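Local coordinates for kelch-like protein 7 (Homo sapiens, PDB 3II7), which serves as the substrate-recruiting adapter of a CUL3-RBX1 E3 ubiquitin ligase, this chain being its Kelch-repeat domain, at residues L168-V173 against W181-P186; P186-R191 against N217-D222. All blocks are in the same frame, centred on the assembly; numbering follows the deposited sequence. Where two conformers were deposited one is given.

Contact 1. Residues L168-V173 against W181-P186; sequences LNSCEV and WTELCP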
ATOM      1  N   LEU A 168      13.659  -5.366   6.498  1.00  3.40           N
ATOM      2  CA  LEU A 168      14.506  -5.355   5.305  1.00  4.06           C
ATOM      3  C   LEU A 168      14.700  -3.954   4.711  1.00  4.42           C
ATOM      4  O   LEU A 168      13.780  -3.147   4.764  1.00  4.50           O
ATOM      5  CB  LEU A 168      13.866  -6.210   4.248  1.00  3.29           C
ATOM      6  CG  LEU A 168      13.600  -7.666   4.595  1.00  4.20           C
ATOM      7  CD1 LEU A 168      12.576  -8.294   3.580  1.00  7.83           C
ATOM      8  CD2 LEU A 168      14.901  -8.435   4.577  1.00 10.99           C
ATOM      9  N   ASN A 169      15.896  -3.692   4.138  1.00  4.03           N
ATOM     10  CA  ASN A 169      16.014  -2.509   3.306  0.50  6.30           C
ATOM     11  C   ASN A 169      15.996  -2.856   1.817  1.00  4.73           C
ATOM     12  O   ASN A 169      15.924  -1.964   0.950  1.00  7.32           O
ATOM     13  CB  ASN A 169      17.210  -1.646   3.695  0.50  4.24           C
ATOM     14  CG  ASN A 169      18.524  -2.328   3.470  0.50  4.56           C
ATOM     15  OD1 ASN A 169      18.585  -3.533   3.204  0.50  9.36           O
ATOM     16  ND2 ASN A 169      19.603  -1.562   3.571  0.50 12.53           N
ATOM     17  N   SER A 170      15.968  -4.145   1.497  1.00  3.42           N
ATOM     18  CA  SER A 170      16.111  -4.544   0.118  1.00  6.31           C
ATOM     19  C   SER A 170      14.932  -4.155  -0.768  1.00  5.89           C
ATOM     20  O   SER A 170      13.768  -4.038  -0.310  1.00  5.63           O
ATOM     21  CB  SER A 170      16.368  -6.023   0.034  1.00  9.06           C
ATOM     22  OG  SER A 170      15.251  -6.738   0.408  1.00 13.84           O
ATOM     23  N   CYS A 171      15.269  -3.926  -2.033  1.00  3.87           N
ATOM     24  CA  CYS A 171      14.330  -3.500  -3.063  1.00  3.70           C
ATOM     25  C   CYS A 171      14.549  -4.369  -4.282  1.00  4.88           C
ATOM     26  O   CYS A 171      15.685  -4.662  -4.630  1.00  5.75           O
ATOM     27  CB  CYS A 171      14.602  -2.022  -3.398  1.00  6.85           C
ATOM     28  SG  CYS A 171      13.641  -1.326  -4.774  1.00 12.03           S
ATOM     29  N   GLU A 172      13.457  -4.804  -4.915  1.00  2.54           N
ATOM     30  CA  GLU A 172      13.567  -5.541  -6.160  1.00  4.29           C
ATOM     31  C   GLU A 172      12.447  -5.144  -7.094  1.00  4.84           C
ATOM     32  O   GLU A 172      11.427  -4.578  -6.649  1.00  4.66           O
ATOM     33  CB  GLU A 172      13.605  -7.048  -5.906  1.00  4.62           C
ATOM     34  CG  GLU A 172      12.504  -7.595  -5.032  1.00 13.27           C
ATOM     35  CD  GLU A 172      12.652  -9.087  -4.784  1.00  8.40           C
ATOM     36  OE1 GLU A 172      12.571  -9.848  -5.766  1.00  7.32           O
ATOM     37  OE2 GLU A 172      12.866  -9.483  -3.606  1.00  6.51           O
ATOM     38  N   VAL A 173      12.656  -5.406  -8.387  1.00  5.35           N
ATOM     39  CA  VAL A 173      11.684  -4.976  -9.429  1.00  3.39           C
ATOM     40  C   VAL A 173      11.358  -6.130 -10.364  1.00  3.74           C
ATOM     41  O   VAL A 173      12.236  -6.914 -10.740  1.00  2.90           O
ATOM     42  CB  VAL A 173      12.168  -3.760 -10.194  1.00  2.00           C
ATOM     43  CG1 VAL A 173      13.487  -4.031 -10.961  1.00  4.82           C
ATOM     44  CG2 VAL A 173      11.085  -3.228 -11.149  1.00  3.93           C
ATOM     45  N   TRP A 181      12.519 -10.961 -11.767  1.00  4.95           N
ATOM     46  CA  TRP A 181      12.855 -10.080 -10.637  1.00  2.43           C
ATOM     47  C   TRP A 181      14.328  -9.697 -10.683  1.00  3.23           C
ATOM     48  O   TRP A 181      15.215 -10.570 -10.909  1.00  4.67           O
ATOM     49  CB  TRP A 181      12.524 -10.761  -9.292  1.00  3.43           C
ATOM     50  CG  TRP A 181      11.037 -10.895  -9.001  1.00  2.03           C
ATOM     51  CD1 TRP A 181      10.259 -11.994  -9.206  1.00  3.22           C
ATOM     52  CD2 TRP A 181      10.186  -9.920  -8.398  1.00  2.18           C
ATOM     53  NE1 TRP A 181       8.986 -11.768  -8.775  1.00  3.65           N
ATOM     54  CE2 TRP A 181       8.893 -10.489  -8.309  1.00  2.19           C
ATOM     55  CE3 TRP A 181      10.375  -8.579  -7.952  1.00  4.88           C
ATOM     56  CZ2 TRP A 181       7.793  -9.787  -7.778  1.00  5.39           C
ATOM     57  CZ3 TRP A 181       9.284  -7.884  -7.430  1.00  5.86           C
ATOM     58  CH2 TRP A 181       8.004  -8.503  -7.339  1.00  6.78           C
ATOM     59  N   THR A 182      14.594  -8.412 -10.497  1.00  3.88           N
ATOM     60  CA  THR A 182      15.957  -7.865 -10.428  1.00  4.60           C
ATOM     61  C   THR A 182      16.180  -7.133  -9.101  1.00  4.49           C
ATOM     62  O   THR A 182      15.357  -6.257  -8.717  1.00  4.31           O
ATOM     63  CB  THR A 182      16.204  -6.921 -11.584  1.00  3.89           C
ATOM     64  OG1 THR A 182      16.047  -7.651 -12.812  1.00  7.76           O
ATOM     65  CG2 THR A 182      17.642  -6.314 -11.510  1.00  6.33           C
ATOM     66  N   GLU A 183      17.276  -7.469  -8.416  1.00  4.35           N
ATOM     67  CA  GLU A 183      17.685  -6.785  -7.202  1.00  6.62           C
ATOM     68  C   GLU A 183      18.147  -5.355  -7.546  1.00  5.14           C
ATOM     69  O   GLU A 183      18.960  -5.157  -8.465  1.00  6.45           O
ATOM     70  CB  GLU A 183      18.817  -7.555  -6.484  1.00  7.79           C
ATOM     71  CG  GLU A 183      19.009  -7.113  -5.024  1.00 13.84           C
ATOM     72  CD  GLU A 183      17.879  -7.629  -4.079  1.00 29.65           C
ATOM     73  OE1 GLU A 183      17.276  -8.675  -4.373  1.00 24.19           O
ATOM     74  OE2 GLU A 183      17.608  -6.989  -3.047  1.00 26.08           O
ATOM     75  N   LEU A 184      17.607  -4.387  -6.821  1.00  3.82           N
ATOM     76  CA  LEU A 184      17.965  -3.005  -6.975  1.00  3.37           C
ATOM     77  C   LEU A 184      18.788  -2.514  -5.770  1.00  3.51           C
ATOM     78  O   LEU A 184      19.044  -3.269  -4.786  1.00  4.63           O
ATOM     79  CB  LEU A 184      16.698  -2.171  -7.149  1.00  4.19           C
ATOM     80  CG  LEU A 184      15.898  -2.515  -8.429  1.00  5.40           C
ATOM     81  CD1 LEU A 184      14.639  -1.627  -8.464  1.00  7.87           C
ATOM     82  CD2 LEU A 184      16.727  -2.345  -9.747  1.00  7.40           C
ATOM     83  N   CYS A 185      19.222  -1.262  -5.840  1.00  3.81           N
ATOM     84  CA  CYS A 185      19.864  -0.625  -4.707  1.00  4.37           C
ATOM     85  C   CYS A 185      18.939  -0.702  -3.492  1.00  3.68           C
ATOM     86  O   CYS A 185      17.736  -0.433  -3.607  1.00  3.22           O
ATOM     87  CB  CYS A 185      20.139   0.830  -5.046  1.00  5.65           C
ATOM     88  SG  CYS A 185      21.059   1.723  -3.768  1.00  7.37           S
ATOM     89  N   PRO A 186      19.481  -1.098  -2.325  1.00  3.74           N
ATOM     90  CA  PRO A 186      18.653  -1.136  -1.130  1.00  3.05           C
ATOM     91  C   PRO A 186      18.342   0.275  -0.580  1.00  4.33           C
ATOM     92  O   PRO A 186      19.099   1.233  -0.814  1.00  4.35           O
ATOM     93  CB  PRO A 186      19.506  -1.914  -0.137  1.00  5.99           C
ATOM     94  CG  PRO A 186      20.889  -1.618  -0.554  1.00  6.59           C
ATOM     95  CD  PRO A 186      20.852  -1.557  -2.049  1.00  4.80           C
TER
HETATM   96  O   HOH W   1      18.138  -4.362  -2.491  1.00  4.34           O
HETATM   97  O   HOH W   2      15.388  -9.147  -2.712  1.00 12.79           O
HETATM   98  O   HOH W   3      13.475  -7.201 -13.696  1.00  6.12           O
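V173 and T182 face each other as an antiparallel hydrogen-bonded pair, joined by two backbone bonds, T182 N to V173 O (2.8 Å) and V173 N to T182 O (2.9 Å). Next along, E172 opposes E183 as a non-hydrogen-bonded pair, and L184 N reaches C171 O at 2.9 Å. On the face that carries C171, V173 and L184, the L184 CD1 methyl lies 3.7 Å from V173 CG1 and also touches C171 SG. On the face that carries E172 and E183, the E172 side chain crosses the indole of W181, its carboxylate nearly perpendicular to the ring (86°), with E172 OE1 3.3 Å from W181 CE3. With CG set between backbone N and carbonyl carbon (chi1 51°) and the chain extended beyond it, the E172 carboxylate reaches R140, which pairs with OE2 in a salt bridge, while L137 N binds OE1. A water donates to both E172 OE2 and E183 OE1, bridging two carboxylates that would otherwise probably repel. W181 NE1 donates to P134 O. Replacing W181 with an alanine would probably leave a gap beside E172 and P134 O without that donor. Strand 180-184 is outermost in a four-stranded Kelch blade; 171-175 lies between it and strand 151-155, whose V154 touches W181.

Contact 2. Residues P186-R191 against N217-D222; sequences PMIEAR and NVEYYD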
ATOM      1  N   PRO A 186      19.481  -1.098  -2.325  1.00  3.74           N
ATOM      2  CA  PRO A 186      18.653  -1.136  -1.130  1.00  3.05           C
ATOM      3  C   PRO A 186      18.342   0.275  -0.580  1.00  4.33           C
ATOM      4  O   PRO A 186      19.099   1.233  -0.814  1.00  4.35           O
ATOM      5  CB  PRO A 186      19.506  -1.914  -0.137  1.00  5.99           C
ATOM      6  CG  PRO A 186      20.889  -1.618  -0.554  1.00  6.59           C
ATOM      7  CD  PRO A 186      20.852  -1.557  -2.049  1.00  4.80           C
ATOM      8  N   MET A 187      17.233   0.375   0.130  1.00  3.69           N
ATOM      9  CA  MET A 187      16.858   1.624   0.807  1.00  3.25           C
ATOM     10  C   MET A 187      17.938   1.994   1.817  1.00  4.45           C
ATOM     11  O   MET A 187      18.712   1.114   2.287  1.00  4.52           O
ATOM     12  CB  MET A 187      15.501   1.487   1.531  1.00  6.24           C
ATOM     13  CG  MET A 187      14.330   1.377   0.607  1.00  4.38           C
ATOM     14  SD  MET A 187      12.778   1.340   1.499  1.00  6.68           S
ATOM     15  CE  MET A 187      12.942  -0.191   2.464  1.00  9.00           C
ATOM     16  N   ILE A 188      18.007   3.284   2.136  1.00  5.33           N
ATOM     17  CA  ILE A 188      18.899   3.763   3.197  1.00  3.28           C
ATOM     18  C   ILE A 188      18.455   3.209   4.561  1.00  2.39           C
ATOM     19  O   ILE A 188      19.285   2.791   5.379  1.00  4.81           O
ATOM     20  CB  ILE A 188      18.942   5.281   3.213  1.00  2.00           C
ATOM     21  CG1 ILE A 188      19.542   5.756   1.876  1.00  5.17           C
ATOM     22  CG2 ILE A 188      19.715   5.796   4.430  1.00  4.41           C
ATOM     23  CD1 ILE A 188      19.345   7.253   1.619  1.00  5.66           C
ATOM     24  N   GLU A 189      17.126   3.183   4.775  1.00  4.53           N
ATOM     25  CA  GLU A 189      16.534   2.705   6.011  1.00  4.05           C
ATOM     26  C   GLU A 189      15.861   1.363   5.769  1.00  5.67           C
ATOM     27  O   GLU A 189      15.174   1.193   4.758  1.00  6.29           O
ATOM     28  CB  GLU A 189      15.472   3.688   6.484  1.00  5.12           C
ATOM     29  CG  GLU A 189      15.999   4.967   7.028  1.00 10.27           C
ATOM     30  CD  GLU A 189      16.534   4.880   8.480  1.00 12.71           C
ATOM     31  OE1 GLU A 189      16.467   3.817   9.100  1.00 16.17           O
ATOM     32  OE2 GLU A 189      17.007   5.909   8.975  1.00 14.30           O
ATOM     33  N   ALA A 190      16.009   0.417   6.711  1.00  4.55           N
ATOM     34  CA  ALA A 190      15.122  -0.740   6.721  1.00  4.42           C
ATOM     35  C   ALA A 190      13.725  -0.216   7.107  1.00  3.20           C
ATOM     36  O   ALA A 190      13.615   0.647   7.976  1.00  3.88           O
ATOM     37  CB  ALA A 190      15.609  -1.789   7.713  1.00  4.29           C
ATOM     38  N   ARG A 191      12.670  -0.704   6.453  1.00  3.38           N
ATOM     39  CA  ARG A 191      11.293  -0.210   6.694  1.00  3.98           C
ATOM     40  C   ARG A 191      10.304  -1.310   6.461  1.00  3.14           C
ATOM     41  O   ARG A 191      10.438  -2.064   5.491  1.00  3.85           O
ATOM     42  CB  ARG A 191      10.871   0.931   5.723  1.00  5.14           C
ATOM     43  CG  ARG A 191      11.793   2.089   5.616  1.00  4.86           C
ATOM     44  CD  ARG A 191      11.308   3.073   4.575  1.00  3.73           C
ATOM     45  NE  ARG A 191      12.315   4.116   4.419  1.00  3.96           N
ATOM     46  CZ  ARG A 191      12.355   5.247   5.117  1.00  6.39           C
ATOM     47  NH1 ARG A 191      11.419   5.563   6.002  1.00  6.09           N
ATOM     48  NH2 ARG A 191      13.344   6.086   4.922  1.00  5.74           N
ATOM     49  N   ASN A 217      11.395   9.543   8.912  1.00  5.21           N
ATOM     50  CA  ASN A 217      12.141   9.931   7.731  1.00  6.40           C
ATOM     51  C   ASN A 217      11.583   9.352   6.433  1.00  4.23           C
ATOM     52  O   ASN A 217      10.697   8.445   6.407  1.00  3.40           O
ATOM     53  CB  ASN A 217      13.660   9.752   7.913  1.00  6.30           C
ATOM     54  CG  ASN A 217      14.101   8.308   8.062  1.00  4.35           C
ATOM     55  OD1 ASN A 217      13.507   7.391   7.530  1.00  5.52           O
ATOM     56  ND2 ASN A 217      15.221   8.125   8.770  1.00  8.14           N
ATOM     57  N   VAL A 218      12.067   9.915   5.350  1.00  2.45           N
ATOM     58  CA  VAL A 218      11.495   9.749   4.037  1.00  3.77           C
ATOM     59  C   VAL A 218      12.615   9.702   3.033  1.00  5.27           C
ATOM     60  O   VAL A 218      13.549  10.492   3.095  1.00  4.81           O
ATOM     61  CB  VAL A 218      10.528  10.923   3.692  1.00  2.41           C
ATOM     62  CG1 VAL A 218       9.917  10.766   2.254  1.00  2.99           C
ATOM     63  CG2 VAL A 218       9.413  11.040   4.764  1.00  4.17           C
ATOM     64  N   GLU A 219      12.533   8.779   2.103  1.00  2.58           N
ATOM     65  CA  GLU A 219      13.545   8.679   1.067  1.00  2.68           C
ATOM     66  C   GLU A 219      12.891   8.356  -0.249  1.00  2.12           C
ATOM     67  O   GLU A 219      11.746   7.886  -0.287  1.00  4.29           O
ATOM     68  CB  GLU A 219      14.599   7.622   1.425  1.00  4.86           C
ATOM     69  CG  GLU A 219      14.057   6.180   1.624  1.00  4.01           C
ATOM     70  CD  GLU A 219      15.147   5.236   2.053  1.00  6.28           C
ATOM     71  OE1 GLU A 219      16.058   4.978   1.231  1.00  5.68           O
ATOM     72  OE2 GLU A 219      15.139   4.769   3.226  1.00  7.27           O
ATOM     73  N   TYR A 220      13.602   8.574  -1.346  1.00  3.63           N
ATOM     74  CA  TYR A 220      13.070   8.165  -2.648  1.00  3.93           C
ATOM     75  C   TYR A 220      14.087   7.386  -3.457  1.00  3.08           C
ATOM     76  O   TYR A 220      15.305   7.540  -3.286  1.00  5.00           O
ATOM     77  CB  TYR A 220      12.560   9.341  -3.481  1.00  5.10           C
ATOM     78  CG  TYR A 220      13.625  10.241  -4.022  1.00  2.80           C
ATOM     79  CD1 TYR A 220      14.225   9.984  -5.235  1.00  4.81           C
ATOM     80  CD2 TYR A 220      14.017  11.356  -3.330  1.00  8.86           C
ATOM     81  CE1 TYR A 220      15.207  10.811  -5.734  1.00  9.96           C
ATOM     82  CE2 TYR A 220      15.007  12.187  -3.817  1.00  9.25           C
ATOM     83  CZ  TYR A 220      15.581  11.917  -5.020  1.00  7.63           C
ATOM     84  OH  TYR A 220      16.547  12.762  -5.510  1.00 11.78           O
ATOM     85  N   TYR A 221      13.547   6.553  -4.335  1.00  3.97           N
ATOM     86  CA  TYR A 221      14.324   5.774  -5.274  1.00  2.06           C
ATOM     87  C   TYR A 221      14.347   6.497  -6.598  1.00  2.96           C
ATOM     88  O   TYR A 221      13.298   6.733  -7.202  1.00  3.77           O
ATOM     89  CB  TYR A 221      13.702   4.403  -5.464  1.00  4.21           C
ATOM     90  CG  TYR A 221      14.490   3.516  -6.416  1.00  5.58           C
ATOM     91  CD1 TYR A 221      15.785   3.121  -6.106  1.00  6.61           C
ATOM     92  CD2 TYR A 221      13.930   3.100  -7.625  1.00  3.58           C
ATOM     93  CE1 TYR A 221      16.508   2.337  -6.960  1.00  5.12           C
ATOM     94  CE2 TYR A 221      14.645   2.293  -8.508  1.00  3.23           C
ATOM     95  CZ  TYR A 221      15.931   1.932  -8.190  1.00  3.44           C
ATOM     96  OH  TYR A 221      16.630   1.134  -9.059  1.00  4.94           O
ATOM     97  N   ASP A 222      15.551   6.853  -7.033  1.00  4.16           N
ATOM     98  CA  ASP A 222      15.775   7.449  -8.341  1.00  4.01           C
ATOM     99  C   ASP A 222      15.859   6.321  -9.342  1.00  4.15           C
ATOM    100  O   ASP A 222      16.845   5.561  -9.385  1.00  5.18           O
ATOM    101  CB  ASP A 222      17.062   8.275  -8.315  1.00  4.22           C
ATOM    102  CG  ASP A 222      17.217   9.137  -9.548  1.00  7.59           C
ATOM    103  OD1 ASP A 222      17.095   8.605 -10.657  1.00  4.00           O
ATOM    104  OD2 ASP A 222      17.445  10.356  -9.386  1.00 11.56           O
TER
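R191 stretches toward E219 with its chain extended from CG to NE (chi2 176°, chi3 -174°), while E219, whose CG sits between its backbone N and carbonyl carbon (chi1 60°), rises to meet it from the opposite direction. The guanidinium takes E219 OE2 side-on: R191 NH2 donates at 2.8 Å to the anti lone pair of E219 OE2, and R191 NE adds a second bond to it at 3.1 Å, both with the acceptor close to the guanidinium plane. The syn sides of the carboxylate serve the backbone, E219 OE1 receiving I188 N at 2.7 Å and E219 OE2 receiving E189 N at 3.0 Å. Thus OE2 accepts three bonds, and the carboxylate, gripped on both oxygens, is held against rotation. The end-on edge holds N217, R191 NH2 bonding N217 OD1 at 2.9 Å and R191 NH1 bonding N217 O at 3.0 Å, each from above the carbonyl plane; NH2 is thus shared between E219 and N217. N217 ND2 in turn donates to E189 OE2, and E189 CB lies over one guanidinium face, toward its rim. This inter-blade contact of the beta-propeller joins the Kelch 4 loop after strand 180-184 to Kelch 5 strand 218-222, where A205 of strand 202-206 and W228 of strand 227-230 touch E219.

Overall arrangement
The two contacts come in series along the chain and share P186, the last residue of contact 1 and the first of contact 2; their centres are 11 Å apart. Contact 1 lies within one four-stranded sheet, in Kelch repeat 4, whereas contact 2 joins the loop that leaves that sheet to strand 218-222 of the next sheet, in Kelch repeat 5. Probable backbone hydrogen bonds, N169 O to M187 N and L168 O to R191 N, fasten the loop of contact 2 back to contact 1, and L184 packs on Y221. Together they illustrate how this Kelch beta-propeller is built: a hairpin completes one blade, and here a loop bearing R191 meets E219 of the next.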